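Local coordinates for 3-keto-5-aminohexanoate cleavage protein (Burkholderia xenovorans LB400, PDB 3E02) that probably catalyses the zinc-dependent cleavage of 3-keto-5-aminohexanoate, as a TIM-barrel member of the beta-keto acid cleavage enzyme family, at residues A[67-72]-A[103-108]; A[110-115]-A[160-165]; A[247-252]-A[285-290]. One frame throughout, in Å; residues are numbered along the deposited sequence. Where two conformers were deposited one is given.

Interaction 1: residues A[67-72]-A[103-108]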
ATOM      1  N   LEU A  67     -19.773 -18.549 -36.470  1.00 38.91           N
ATOM      2  CA  LEU A  67     -20.724 -18.133 -35.424  1.00 38.64           C
ATOM      3  C   LEU A  67     -20.585 -16.640 -35.150  1.00 37.82           C
ATOM      4  O   LEU A  67     -21.596 -15.955 -34.998  1.00 37.43           O
ATOM      5  CB  LEU A  67     -20.550 -18.926 -34.114  1.00 39.09           C
ATOM      6  CG  LEU A  67     -21.054 -20.364 -34.130  1.00 39.73           C
ATOM      7  CD1 LEU A  67     -20.669 -21.063 -32.835  1.00 39.43           C
ATOM      8  CD2 LEU A  67     -22.576 -20.391 -34.358  1.00 37.28           C
ATOM      9  N   PHE A  68     -19.342 -16.149 -35.083  1.00 36.90           N
ATOM     10  CA  PHE A  68     -19.085 -14.705 -34.947  1.00 37.22           C
ATOM     11  C   PHE A  68     -19.701 -13.902 -36.097  1.00 37.27           C
ATOM     12  O   PHE A  68     -20.309 -12.857 -35.862  1.00 36.96           O
ATOM     13  CB  PHE A  68     -17.593 -14.397 -34.808  1.00 36.79           C
ATOM     14  CG  PHE A  68     -17.051 -14.654 -33.440  1.00 35.21           C
ATOM     15  CD1 PHE A  68     -16.607 -15.914 -33.072  1.00 34.75           C
ATOM     16  CD2 PHE A  68     -16.981 -13.618 -32.506  1.00 37.51           C
ATOM     17  CE1 PHE A  68     -16.091 -16.153 -31.784  1.00 35.73           C
ATOM     18  CE2 PHE A  68     -16.472 -13.838 -31.229  1.00 35.31           C
ATOM     19  CZ  PHE A  68     -16.026 -15.109 -30.864  1.00 34.34           C
HETATM   20  N   MSE A  69     -19.607 -14.420 -37.327  1.00 38.77           N
HETATM   21  CA  MSE A  69     -20.225 -13.759 -38.495  1.00 38.85           C
HETATM   22  C   MSE A  69     -21.754 -13.761 -38.494  1.00 39.23           C
HETATM   23  O   MSE A  69     -22.353 -13.064 -39.318  1.00 38.83           O
HETATM   24  CB  MSE A  69     -19.655 -14.299 -39.813  1.00 40.14           C
HETATM   25  CG  MSE A  69     -18.177 -13.994 -39.965  1.00 41.88           C
HETATM   26 SE   MSE A  69     -17.760 -12.076 -39.757  0.75 48.54          SE
HETATM   27  CE  MSE A  69     -15.939 -12.286 -39.273  1.00 43.30           C
ATOM     28  N   ARG A  70     -22.374 -14.528 -37.587  1.00 38.83           N
ATOM     29  CA  ARG A  70     -23.830 -14.508 -37.385  1.00 38.71           C
ATOM     30  C   ARG A  70     -24.281 -13.441 -36.368  1.00 37.73           C
ATOM     31  O   ARG A  70     -25.489 -13.245 -36.195  1.00 37.59           O
ATOM     32  CB  ARG A  70     -24.353 -15.897 -37.033  1.00 39.15           C
ATOM     33  CG  ARG A  70     -24.270 -16.864 -38.216  1.00 41.86           C
ATOM     34  CD  ARG A  70     -24.370 -18.331 -37.819  1.00 41.42           C
ATOM     35  NE  ARG A  70     -25.593 -18.653 -37.087  1.00 47.02           N
ATOM     36  CZ  ARG A  70     -25.901 -19.856 -36.602  1.00 46.79           C
ATOM     37  NH1 ARG A  70     -25.078 -20.900 -36.756  1.00 45.60           N
ATOM     38  NH2 ARG A  70     -27.047 -20.008 -35.935  1.00 45.51           N
ATOM     39  N   PHE A  71     -23.336 -12.774 -35.689  1.00 37.23           N
ATOM     40  CA  PHE A  71     -23.665 -11.618 -34.832  1.00 36.93           C
ATOM     41  C   PHE A  71     -22.867 -10.321 -35.069  1.00 36.39           C
ATOM     42  O   PHE A  71     -23.408  -9.242 -34.800  1.00 37.15           O
ATOM     43  CB  PHE A  71     -23.735 -11.976 -33.338  1.00 36.36           C
ATOM     44  CG  PHE A  71     -22.485 -12.586 -32.747  1.00 34.01           C
ATOM     45  CD1 PHE A  71     -21.418 -11.782 -32.337  1.00 32.60           C
ATOM     46  CD2 PHE A  71     -22.422 -13.958 -32.477  1.00 35.25           C
ATOM     47  CE1 PHE A  71     -20.278 -12.345 -31.722  1.00 33.16           C
ATOM     48  CE2 PHE A  71     -21.291 -14.532 -31.853  1.00 32.72           C
ATOM     49  CZ  PHE A  71     -20.220 -13.727 -31.479  1.00 35.49           C
ATOM     50  N   LEU A  72     -21.627 -10.400 -35.565  1.00 36.46           N
ATOM     51  CA  LEU A  72     -20.816  -9.181 -35.798  1.00 36.93           C
ATOM     52  C   LEU A  72     -21.426  -8.180 -36.801  1.00 37.64           C
ATOM     53  O   LEU A  72     -21.621  -7.007 -36.433  1.00 36.47           O
ATOM     54  CB  LEU A  72     -19.345  -9.515 -36.123  1.00 36.45           C
ATOM     55  CG  LEU A  72     -18.512 -10.138 -34.999  1.00 34.93           C
ATOM     56  CD1 LEU A  72     -17.130 -10.543 -35.507  1.00 34.98           C
ATOM     57  CD2 LEU A  72     -18.391  -9.217 -33.788  1.00 33.65           C
ATOM     58  N   ARG A 103      -8.662 -13.017 -36.282  1.00 37.24           N
ATOM     59  CA  ARG A 103      -7.980 -13.046 -37.576  0.50 38.06           C
ATOM     60  C   ARG A 103      -8.964 -12.889 -38.730  1.00 38.18           C
ATOM     61  O   ARG A 103      -8.677 -12.174 -39.686  1.00 37.97           O
ATOM     62  CB  ARG A 103      -7.131 -14.310 -37.778  0.50 38.95           C
ATOM     63  CG  ARG A 103      -5.905 -14.369 -36.868  0.50 42.97           C
ATOM     64  CD  ARG A 103      -4.654 -14.770 -37.631  0.50 47.92           C
ATOM     65  NE  ARG A 103      -4.729 -16.102 -38.232  0.50 48.26           N
ATOM     66  CZ  ARG A 103      -4.345 -17.253 -37.664  0.50 50.54           C
ATOM     67  NH1 ARG A 103      -3.864 -17.320 -36.414  0.50 45.49           N
ATOM     68  NH2 ARG A 103      -4.467 -18.388 -38.362  0.50 53.34           N
ATOM     69  N   ALA A 104     -10.125 -13.543 -38.631  1.00 37.48           N
ATOM     70  CA  ALA A 104     -11.161 -13.437 -39.669  1.00 37.96           C
ATOM     71  C   ALA A 104     -11.843 -12.060 -39.671  1.00 37.63           C
ATOM     72  O   ALA A 104     -11.996 -11.434 -40.721  1.00 38.49           O
ATOM     73  CB  ALA A 104     -12.216 -14.539 -39.508  1.00 37.58           C
ATOM     74  N   ALA A 105     -12.224 -11.594 -38.488  1.00 36.43           N
ATOM     75  CA  ALA A 105     -12.966 -10.334 -38.326  1.00 35.69           C
ATOM     76  C   ALA A 105     -12.176  -9.030 -38.476  1.00 35.34           C
ATOM     77  O   ALA A 105     -12.771  -8.000 -38.800  1.00 35.44           O
ATOM     78  CB  ALA A 105     -13.639 -10.330 -36.977  1.00 35.04           C
ATOM     79  N   ARG A 106     -10.876  -9.063 -38.182  1.00 35.00           N
ATOM     80  CA  ARG A 106     -10.017  -7.868 -38.179  1.00 36.06           C
ATOM     81  C   ARG A 106     -10.717  -6.739 -37.386  1.00 35.87           C
ATOM     82  O   ARG A 106     -10.986  -5.668 -37.925  1.00 35.71           O
ATOM     83  CB  ARG A 106      -9.617  -7.479 -39.608  1.00 35.98           C
ATOM     84  CG  ARG A 106      -8.709  -8.534 -40.273  1.00 37.81           C
ATOM     85  CD  ARG A 106      -8.448  -8.251 -41.743  1.00 39.07           C
ATOM     86  NE  ARG A 106      -7.670  -7.032 -41.978  1.00 45.77           N
ATOM     87  CZ  ARG A 106      -6.344  -6.959 -42.163  1.00 50.33           C
ATOM     88  NH1 ARG A 106      -5.551  -8.040 -42.118  1.00 54.32           N
ATOM     89  NH2 ARG A 106      -5.789  -5.760 -42.370  1.00 49.93           N
ATOM     90  N   PRO A 107     -10.990  -6.992 -36.082  1.00 34.97           N
ATOM     91  CA  PRO A 107     -11.733  -6.038 -35.274  1.00 35.22           C
ATOM     92  C   PRO A 107     -10.900  -4.838 -34.839  1.00 34.19           C
ATOM     93  O   PRO A 107      -9.675  -4.861 -34.913  1.00 33.31           O
ATOM     94  CB  PRO A 107     -12.125  -6.870 -34.048  1.00 34.27           C
ATOM     95  CG  PRO A 107     -10.965  -7.772 -33.871  1.00 35.32           C
ATOM     96  CD  PRO A 107     -10.554  -8.143 -35.265  1.00 35.34           C
ATOM     97  N   GLU A 108     -11.593  -3.801 -34.377  1.00 33.72           N
ATOM     98  CA  GLU A 108     -10.936  -2.625 -33.814  1.00 33.60           C
ATOM     99  C   GLU A 108     -10.216  -2.969 -32.510  1.00 32.31           C
ATOM    100  O   GLU A 108      -9.163  -2.382 -32.205  1.00 32.10           O
ATOM    101  CB  GLU A 108     -11.940  -1.523 -33.504  1.00 34.40           C
ATOM    102  CG  GLU A 108     -12.597  -0.917 -34.707  1.00 34.78           C
ATOM    103  CD  GLU A 108     -13.429   0.258 -34.302  1.00 34.63           C
ATOM    104  OE1 GLU A 108     -12.875   1.374 -34.254  1.00 35.57           O
ATOM    105  OE2 GLU A 108     -14.619   0.047 -34.029  1.00 34.11           O
TER
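Met-69, deposited as selenomethionine, reaches across to Ala-105 with the last atom of its side chain. From CB, which leaves the backbone without facing the other helix, CG lies beside the backbone N (chi1 -64°). The chain then bends at chi2 (-54°), which turns SE towards the end of helix 95-105. SE itself stays farther from that segment, and the touching is left to the CE methyl. CE settles over the backbone of the last turn, 3.7 Å from Ala-105 CA, and also lies 3.8 Å from Ala-105 CB. Beside these, on the same side, Met-69 CE also skirts Ala-104 C at 4.1 Å.

Ala-105 CB is shared. Leu-72 brings one branch to it, CD1 at 3.8 Å, and this CD1 stands 4.3 Å from Met-69 CE, so three methyl groups form a compact triangle. Behind it, Leu-72 also packs on Leu-51, Leu-83 and Ile-85 of the barrel strands, about 10 Å from the side chains of the zinc ligands His-50 and His-52.

This is the TIM-barrel outer layer: the helical region at 65-78 meets helix 95-105, with strand 82-85 coming between them in the chain. The break at 69-71 is held by Phe-68 O, which accepts from both Phe-71 N (3.0 Å) and Leu-72 N (2.8 Å). Helix 95-105 ends at Arg-106, whose phi is positive, and the backbone of Ala-105 bonds to Ser-310 in the C-terminal tail.

Every group that meets across the contact is carbon, so the adhesion is dispersion and the removal of methyl surface from water, with no directional bond to fix the angle between the two helix ends.

Interaction 2: residues A[110-115]-A[160-165]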
ATOM      1  N   ALA A 110      -9.311  -6.418 -29.686  1.00 32.35           N
ATOM      2  CA  ALA A 110      -9.295  -7.830 -29.293  1.00 33.36           C
ATOM      3  C   ALA A 110      -8.751  -7.928 -27.884  1.00 33.60           C
ATOM      4  O   ALA A 110      -7.892  -7.126 -27.499  1.00 33.59           O
ATOM      5  CB  ALA A 110      -8.443  -8.669 -30.256  1.00 33.23           C
ATOM      6  N   SER A 111      -9.231  -8.903 -27.114  1.00 34.68           N
ATOM      7  CA  SER A 111      -8.698  -9.127 -25.768  1.00 36.09           C
ATOM      8  C   SER A 111      -7.325  -9.788 -25.922  1.00 37.13           C
ATOM      9  O   SER A 111      -7.062 -10.442 -26.934  1.00 37.07           O
ATOM     10  CB  SER A 111      -9.644  -9.960 -24.889  1.00 36.59           C
ATOM     11  OG  SER A 111      -9.816 -11.259 -25.391  1.00 40.65           O
HETATM   12  N   MSE A 112      -6.447  -9.569 -24.947  1.00 37.61           N
HETATM   13  CA  MSE A 112      -5.092 -10.129 -24.963  1.00 37.90           C
HETATM   14  C   MSE A 112      -4.727 -10.487 -23.531  1.00 36.96           C
HETATM   15  O   MSE A 112      -4.446  -9.614 -22.728  1.00 36.99           O
HETATM   16  CB  MSE A 112      -4.120  -9.101 -25.570  1.00 37.98           C
HETATM   17  CG  MSE A 112      -2.641  -9.474 -25.663  1.00 40.43           C
HETATM   18 SE   MSE A 112      -2.286 -11.027 -26.748  0.75 44.33          SE
HETATM   19  CE  MSE A 112      -3.219 -10.528 -28.454  1.00 40.63           C
ATOM     20  N   ASN A 113      -4.749 -11.778 -23.222  1.00 37.37           N
ATOM     21  CA  ASN A 113      -4.459 -12.270 -21.875  1.00 36.83           C
ATOM     22  C   ASN A 113      -2.949 -12.198 -21.643  1.00 36.28           C
ATOM     23  O   ASN A 113      -2.182 -12.747 -22.438  1.00 35.60           O
ATOM     24  CB  ASN A 113      -5.042 -13.658 -21.720  1.00 39.13           C
ATOM     25  CG  ASN A 113      -6.562 -13.643 -21.846  1.00 41.74           C
ATOM     26  OD1 ASN A 113      -7.236 -13.053 -21.019  1.00 40.86           O
ATOM     27  ND2 ASN A 113      -7.093 -14.238 -22.925  1.00 47.89           N
HETATM   28  N   MSE A 114      -2.544 -11.498 -20.573  1.00 36.10           N
HETATM   29  CA  MSE A 114      -1.115 -11.166 -20.334  1.00 35.63           C
HETATM   30  C   MSE A 114      -0.249 -12.139 -19.536  1.00 35.00           C
HETATM   31  O   MSE A 114       0.888 -11.823 -19.197  1.00 36.30           O
HETATM   32  CB  MSE A 114      -1.003  -9.729 -19.794  1.00 34.25           C
HETATM   33  CG  MSE A 114      -1.339  -8.658 -20.823  1.00 34.77           C
HETATM   34 SE   MSE A 114      -0.325  -8.839 -22.476  0.75 35.63          SE
HETATM   35  CE  MSE A 114       1.371  -8.887 -21.787  1.00 36.88           C
ATOM     36  N   GLY A 115      -0.745 -13.338 -19.293  1.00 35.09           N
ATOM     37  CA  GLY A 115       0.069 -14.334 -18.609  1.00 35.23           C
ATOM     38  C   GLY A 115      -0.645 -15.646 -18.473  1.00 35.07           C
ATOM     39  O   GLY A 115      -1.859 -15.719 -18.681  1.00 37.21           O
ATOM     40  N   THR A 160       1.748  -9.705 -32.794  1.00 40.75           N
ATOM     41  CA  THR A 160       2.262  -9.527 -34.163  1.00 41.01           C
ATOM     42  C   THR A 160       1.173  -9.727 -35.224  1.00 40.57           C
ATOM     43  O   THR A 160       0.960  -8.847 -36.058  1.00 41.56           O
ATOM     44  CB  THR A 160       3.456 -10.480 -34.448  1.00 40.85           C
ATOM     45  OG1 THR A 160       4.461 -10.287 -33.450  1.00 45.26           O
ATOM     46  CG2 THR A 160       4.069 -10.210 -35.820  1.00 42.12           C
ATOM     47  N   GLU A 161       0.479 -10.864 -35.163  1.00 40.11           N
ATOM     48  CA  GLU A 161      -0.548 -11.212 -36.150  1.00 41.05           C
ATOM     49  C   GLU A 161      -1.742 -10.268 -36.133  1.00 40.09           C
ATOM     50  O   GLU A 161      -2.161  -9.788 -37.188  1.00 39.73           O
ATOM     51  CB  GLU A 161      -1.043 -12.645 -35.957  1.00 41.05           C
ATOM     52  CG  GLU A 161       0.025 -13.686 -36.215  1.00 44.52           C
ATOM     53  CD  GLU A 161      -0.463 -15.116 -36.067  1.00 44.98           C
ATOM     54  OE1 GLU A 161      -1.661 -15.340 -35.809  1.00 53.48           O
ATOM     55  OE2 GLU A 161       0.375 -16.025 -36.227  1.00 57.69           O
ATOM     56  N   LEU A 162      -2.278 -10.000 -34.940  1.00 37.97           N
ATOM     57  CA  LEU A 162      -3.431  -9.107 -34.804  1.00 37.59           C
ATOM     58  C   LEU A 162      -3.037  -7.635 -34.895  1.00 37.60           C
ATOM     59  O   LEU A 162      -3.816  -6.834 -35.398  1.00 38.25           O
ATOM     60  CB  LEU A 162      -4.230  -9.422 -33.537  1.00 37.22           C
ATOM     61  CG  LEU A 162      -4.751 -10.862 -33.443  1.00 35.70           C
ATOM     62  CD1 LEU A 162      -5.527 -11.038 -32.128  1.00 33.71           C
ATOM     63  CD2 LEU A 162      -5.624 -11.257 -34.633  1.00 36.35           C
ATOM     64  N   GLY A 163      -1.834  -7.275 -34.442  1.00 37.93           N
ATOM     65  CA  GLY A 163      -1.334  -5.898 -34.572  1.00 38.23           C
ATOM     66  C   GLY A 163      -1.227  -5.445 -36.027  1.00 38.68           C
ATOM     67  O   GLY A 163      -1.509  -4.286 -36.332  1.00 38.10           O
ATOM     68  N   ALA A 164      -0.844  -6.379 -36.908  1.00 38.82           N
ATOM     69  CA  ALA A 164      -0.703  -6.157 -38.357  1.00 38.84           C
ATOM     70  C   ALA A 164      -1.974  -5.632 -39.039  1.00 39.00           C
ATOM     71  O   ALA A 164      -1.878  -4.868 -39.994  1.00 39.10           O
ATOM     72  CB  ALA A 164      -0.239  -7.453 -39.055  1.00 37.91           C
ATOM     73  N   SER A 165      -3.147  -6.051 -38.561  1.00 38.11           N
ATOM     74  CA  SER A 165      -4.435  -5.567 -39.091  1.00 38.42           C
ATOM     75  C   SER A 165      -4.939  -4.270 -38.397  1.00 38.22           C
ATOM     76  O   SER A 165      -6.075  -3.859 -38.646  1.00 38.85           O
ATOM     77  CB  SER A 165      -5.493  -6.675 -38.980  1.00 38.66           C
ATOM     78  OG  SER A 165      -5.706  -7.058 -37.633  1.00 44.69           O
TER
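Leu-162 puts its CD1 branch against the strand, and the closer half of the contact is where that methyl meets Ala-110 CB at 4.2 Å. All the carbons involved are buried. CG of Leu-162 sits beside the backbone N (chi1 -58°), which lets CD1 reach the strand, while its other branch, CD2, turns to helix 95-105 and packs on Arg-103. Met-112, another selenomethionine, makes the slacker half. Its CG starts anti to the backbone N (chi1 179°), then two bends fold the chain back so that the CE methyl comes within 4.4 Å of the same Leu-162 CD1, arriving at roughly a right angle to the approach of Ala-110.

Ala-110 and Met-112 both face the helix because alternate residues of strand 109-113 point out of the barrel; Ser-111 between them points the other way. After an excursion through 117-148, helix 152-163 returns the chain to strand 168-173, parallel to 109-113 and next to it, so the contact lies inside a beta-alpha-beta crossover of the TIM barrel. The backbone of Ala-110 pairs with Arg-168 and Glu-170, and Met-112 also packs on Phe-169.

The solvent side of the helix is a different environment, where Thr-160 and Ala-164 are exposed. On the flank toward helix 95-105, Glu-161 spreads its carboxylate between two arginines: OE1 bridges to Arg-103 and OE2 to Arg-157. Nearer the core, Leu-162 O, at the end of the helix, is bonded by the hydroxyl OG1 of Thr-167, a residue that Ala-110 also touches.

Interaction 3: residues A[247-252]-A[285-290]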
ATOM      1  N   SER A 247     -13.077   1.414  -9.380  1.00 34.47           N
ATOM      2  CA  SER A 247     -12.361   1.850 -10.598  1.00 34.29           C
ATOM      3  C   SER A 247     -12.776   3.279 -11.001  1.00 34.78           C
ATOM      4  O   SER A 247     -11.914   4.145 -11.220  1.00 34.27           O
ATOM      5  CB  SER A 247     -12.604   0.905 -11.764  1.00 33.69           C
ATOM      6  OG  SER A 247     -11.780   1.239 -12.858  1.00 34.45           O
ATOM      7  N   ALA A 248     -14.090   3.516 -11.068  1.00 34.25           N
ATOM      8  CA  ALA A 248     -14.640   4.857 -11.404  1.00 34.14           C
ATOM      9  C   ALA A 248     -14.053   5.940 -10.489  1.00 34.43           C
ATOM     10  O   ALA A 248     -13.582   6.963 -10.971  1.00 34.17           O
ATOM     11  CB  ALA A 248     -16.175   4.861 -11.317  1.00 33.18           C
ATOM     12  N   ILE A 249     -14.066   5.669  -9.186  1.00 33.72           N
ATOM     13  CA  ILE A 249     -13.512   6.564  -8.141  1.00 34.36           C
ATOM     14  C   ILE A 249     -12.010   6.822  -8.341  1.00 35.89           C
ATOM     15  O   ILE A 249     -11.527   7.951  -8.161  1.00 36.36           O
ATOM     16  CB  ILE A 249     -13.806   5.998  -6.735  1.00 33.89           C
ATOM     17  CG1 ILE A 249     -15.318   6.088  -6.455  1.00 35.79           C
ATOM     18  CG2 ILE A 249     -13.002   6.732  -5.635  1.00 33.89           C
ATOM     19  CD1 ILE A 249     -15.744   5.347  -5.200  1.00 34.48           C
ATOM     20  N   LEU A 250     -11.282   5.784  -8.742  1.00 35.75           N
ATOM     21  CA  LEU A 250      -9.846   5.905  -9.032  1.00 36.42           C
ATOM     22  C   LEU A 250      -9.501   6.565 -10.386  1.00 37.97           C
ATOM     23  O   LEU A 250      -8.321   6.697 -10.704  1.00 41.15           O
ATOM     24  CB  LEU A 250      -9.180   4.521  -8.948  1.00 35.77           C
ATOM     25  CG  LEU A 250      -9.206   3.805  -7.595  1.00 36.25           C
ATOM     26  CD1 LEU A 250      -8.582   2.419  -7.778  1.00 36.89           C
ATOM     27  CD2 LEU A 250      -8.484   4.611  -6.503  1.00 39.13           C
ATOM     28  N   GLY A 251     -10.488   6.973 -11.185  1.00 36.44           N
ATOM     29  CA  GLY A 251     -10.246   7.588 -12.493  1.00 36.47           C
ATOM     30  C   GLY A 251     -10.155   6.574 -13.612  1.00 36.42           C
ATOM     31  O   GLY A 251      -9.697   6.913 -14.706  1.00 36.42           O
ATOM     32  N   GLY A 252     -10.626   5.342 -13.346  1.00 34.59           N
ATOM     33  CA  GLY A 252     -10.610   4.249 -14.292  1.00 34.30           C
ATOM     34  C   GLY A 252     -11.924   4.009 -15.002  1.00 33.94           C
ATOM     35  O   GLY A 252     -12.920   4.749 -14.825  1.00 34.68           O
ATOM     36  N   GLU A 285     -23.252   8.353 -12.387  1.00 32.05           N
ATOM     37  CA  GLU A 285     -23.984   9.616 -12.372  1.00 33.23           C
ATOM     38  C   GLU A 285     -24.152  10.167 -10.957  1.00 31.09           C
ATOM     39  O   GLU A 285     -24.011  11.378 -10.764  1.00 29.45           O
ATOM     40  CB  GLU A 285     -25.311   9.472 -13.114  1.00 33.39           C
ATOM     41  CG  GLU A 285     -25.058   9.327 -14.630  1.00 40.19           C
ATOM     42  CD  GLU A 285     -26.288   8.948 -15.454  1.00 40.73           C
ATOM     43  OE1 GLU A 285     -27.401   8.782 -14.889  1.00 53.92           O
ATOM     44  OE2 GLU A 285     -26.109   8.806 -16.689  1.00 54.12           O
ATOM     45  N   GLU A 286     -24.395   9.285  -9.978  1.00 30.24           N
ATOM     46  CA  GLU A 286     -24.473   9.695  -8.546  1.00 30.94           C
ATOM     47  C   GLU A 286     -23.162  10.311  -8.046  1.00 30.07           C
ATOM     48  O   GLU A 286     -23.184  11.242  -7.237  1.00 30.92           O
ATOM     49  CB  GLU A 286     -24.821   8.521  -7.620  1.00 31.39           C
ATOM     50  CG  GLU A 286     -26.181   7.878  -7.839  1.00 32.44           C
ATOM     51  CD  GLU A 286     -27.368   8.723  -7.440  1.00 36.23           C
ATOM     52  OE1 GLU A 286     -27.232   9.906  -7.080  1.00 34.24           O
ATOM     53  OE2 GLU A 286     -28.474   8.171  -7.504  1.00 41.17           O
ATOM     54  N   LEU A 287     -22.041   9.786  -8.547  1.00 28.63           N
ATOM     55  CA  LEU A 287     -20.706  10.296  -8.246  1.00 29.86           C
ATOM     56  C   LEU A 287     -20.291  11.532  -9.073  1.00 30.63           C
ATOM     57  O   LEU A 287     -19.129  11.968  -8.987  1.00 30.21           O
ATOM     58  CB  LEU A 287     -19.689   9.165  -8.433  1.00 29.46           C
ATOM     59  CG  LEU A 287     -19.811   7.993  -7.465  1.00 29.20           C
ATOM     60  CD1 LEU A 287     -18.978   6.805  -7.950  1.00 30.48           C
ATOM     61  CD2 LEU A 287     -19.366   8.453  -6.058  1.00 31.54           C
ATOM     62  N   SER A 288     -21.225  12.111  -9.847  1.00 30.62           N
ATOM     63  CA  SER A 288     -20.968  13.263 -10.698  1.00 30.79           C
ATOM     64  C   SER A 288     -19.915  12.963 -11.772  1.00 31.32           C
ATOM     65  O   SER A 288     -19.132  13.835 -12.141  1.00 31.74           O
ATOM     66  CB  SER A 288     -20.629  14.519  -9.861  1.00 31.98           C
ATOM     67  OG  SER A 288     -21.736  14.916  -9.072  1.00 30.19           O
ATOM     68  N   LEU A 289     -19.900  11.720 -12.253  1.00 30.84           N
ATOM     69  CA  LEU A 289     -18.982  11.276 -13.302  1.00 32.07           C
ATOM     70  C   LEU A 289     -19.841  11.086 -14.558  1.00 33.81           C
ATOM     71  O   LEU A 289     -21.066  11.219 -14.495  1.00 32.81           O
ATOM     72  CB  LEU A 289     -18.205  10.022 -12.882  1.00 30.37           C
ATOM     73  CG  LEU A 289     -17.347  10.174 -11.615  1.00 30.73           C
ATOM     74  CD1 LEU A 289     -16.801   8.838 -11.162  1.00 30.86           C
ATOM     75  CD2 LEU A 289     -16.212  11.160 -11.778  1.00 31.88           C
ATOM     76  N   ASP A 290     -19.185  10.843 -15.694  1.00 34.80           N
ATOM     77  CA  ASP A 290     -19.922  10.654 -16.948  0.50 35.20           C
ATOM     78  C   ASP A 290     -19.267   9.585 -17.808  1.00 35.23           C
ATOM     79  O   ASP A 290     -18.079   9.248 -17.647  1.00 34.73           O
ATOM     80  CB  ASP A 290     -20.067  11.993 -17.686  0.50 35.23           C
ATOM     81  CG  ASP A 290     -21.149  11.980 -18.787  0.50 36.46           C
ATOM     82  OD1 ASP A 290     -22.006  11.057 -18.853  0.50 31.12           O
ATOM     83  OD2 ASP A 290     -21.130  12.929 -19.597  0.50 36.54           O
TER
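The bond from Gly-252 N back to Ser-247 O, 2.8 Å long, closes helix 240-249 just where Ala-248 and Ile-249 meet Leu-289 and Leu-287. With Gly-251 N reaching Ala-248 O at 3.1 Å and Gly-251 itself at positive phi, this is a Schellman motif. A second Schellman motif ends helix 273-286: Ser-288 takes the positive phi, its N bonds to Glu-285 O at 3.0 Å, and Leu-289 N bonds to Ile-284 O. Two capped helix ends of the TIM-barrel outer layer therefore lie against each other.

Across them the contact is apolar and comes in two pairs. Leu-287 sends CD1 to Ile-249 CG1, 4.0 Å away, and the two side chains cross at about a right angle. In Ile-249, CG1 stands beside the backbone N (chi1 -69°), so CG1, not CG2, is turned to Leu-287. Leu-289, just past the turn, brings its CD1 over Ala-248, and Ile-8 packs on both of these residues from the N-terminal stretch. Asp-290 continues that link, with a backbone bond to Ile-8 and a salt bridge to Lys-7.

A second subunit approaches here too: Thr-245 of that chain packs on Leu-287, and its Arg-282 pairs with Glu-286. Leu-289 CD1 rests 4.0 Å from Ala-248 CB and 3.7 Å from Ala-248 O, the same oxygen that accepts from Gly-251 N.

How the interactions relate
The three contacts follow one another along the chain without overlap, each closing before the next opens. Interactions 1 and 2 are neighbours, their centres 15 Å apart: helix 95-105 of the first is followed, after a short loop, by strand 109-113 of the second, and the Arg-103 to Glu-161 salt bridge, 3.0 Å between NH1 and OE1, joins them directly. Interaction 3 lies on the opposite side of the chain's centre from interaction 1, 32 Å between centres, and 29 Å from interaction 2. All belong to one TIM barrel: two join adjacent outer helices, one joins a helix to a barrel strand. Interaction 3 also meets a second subunit, whereas no other chain touches interaction 1.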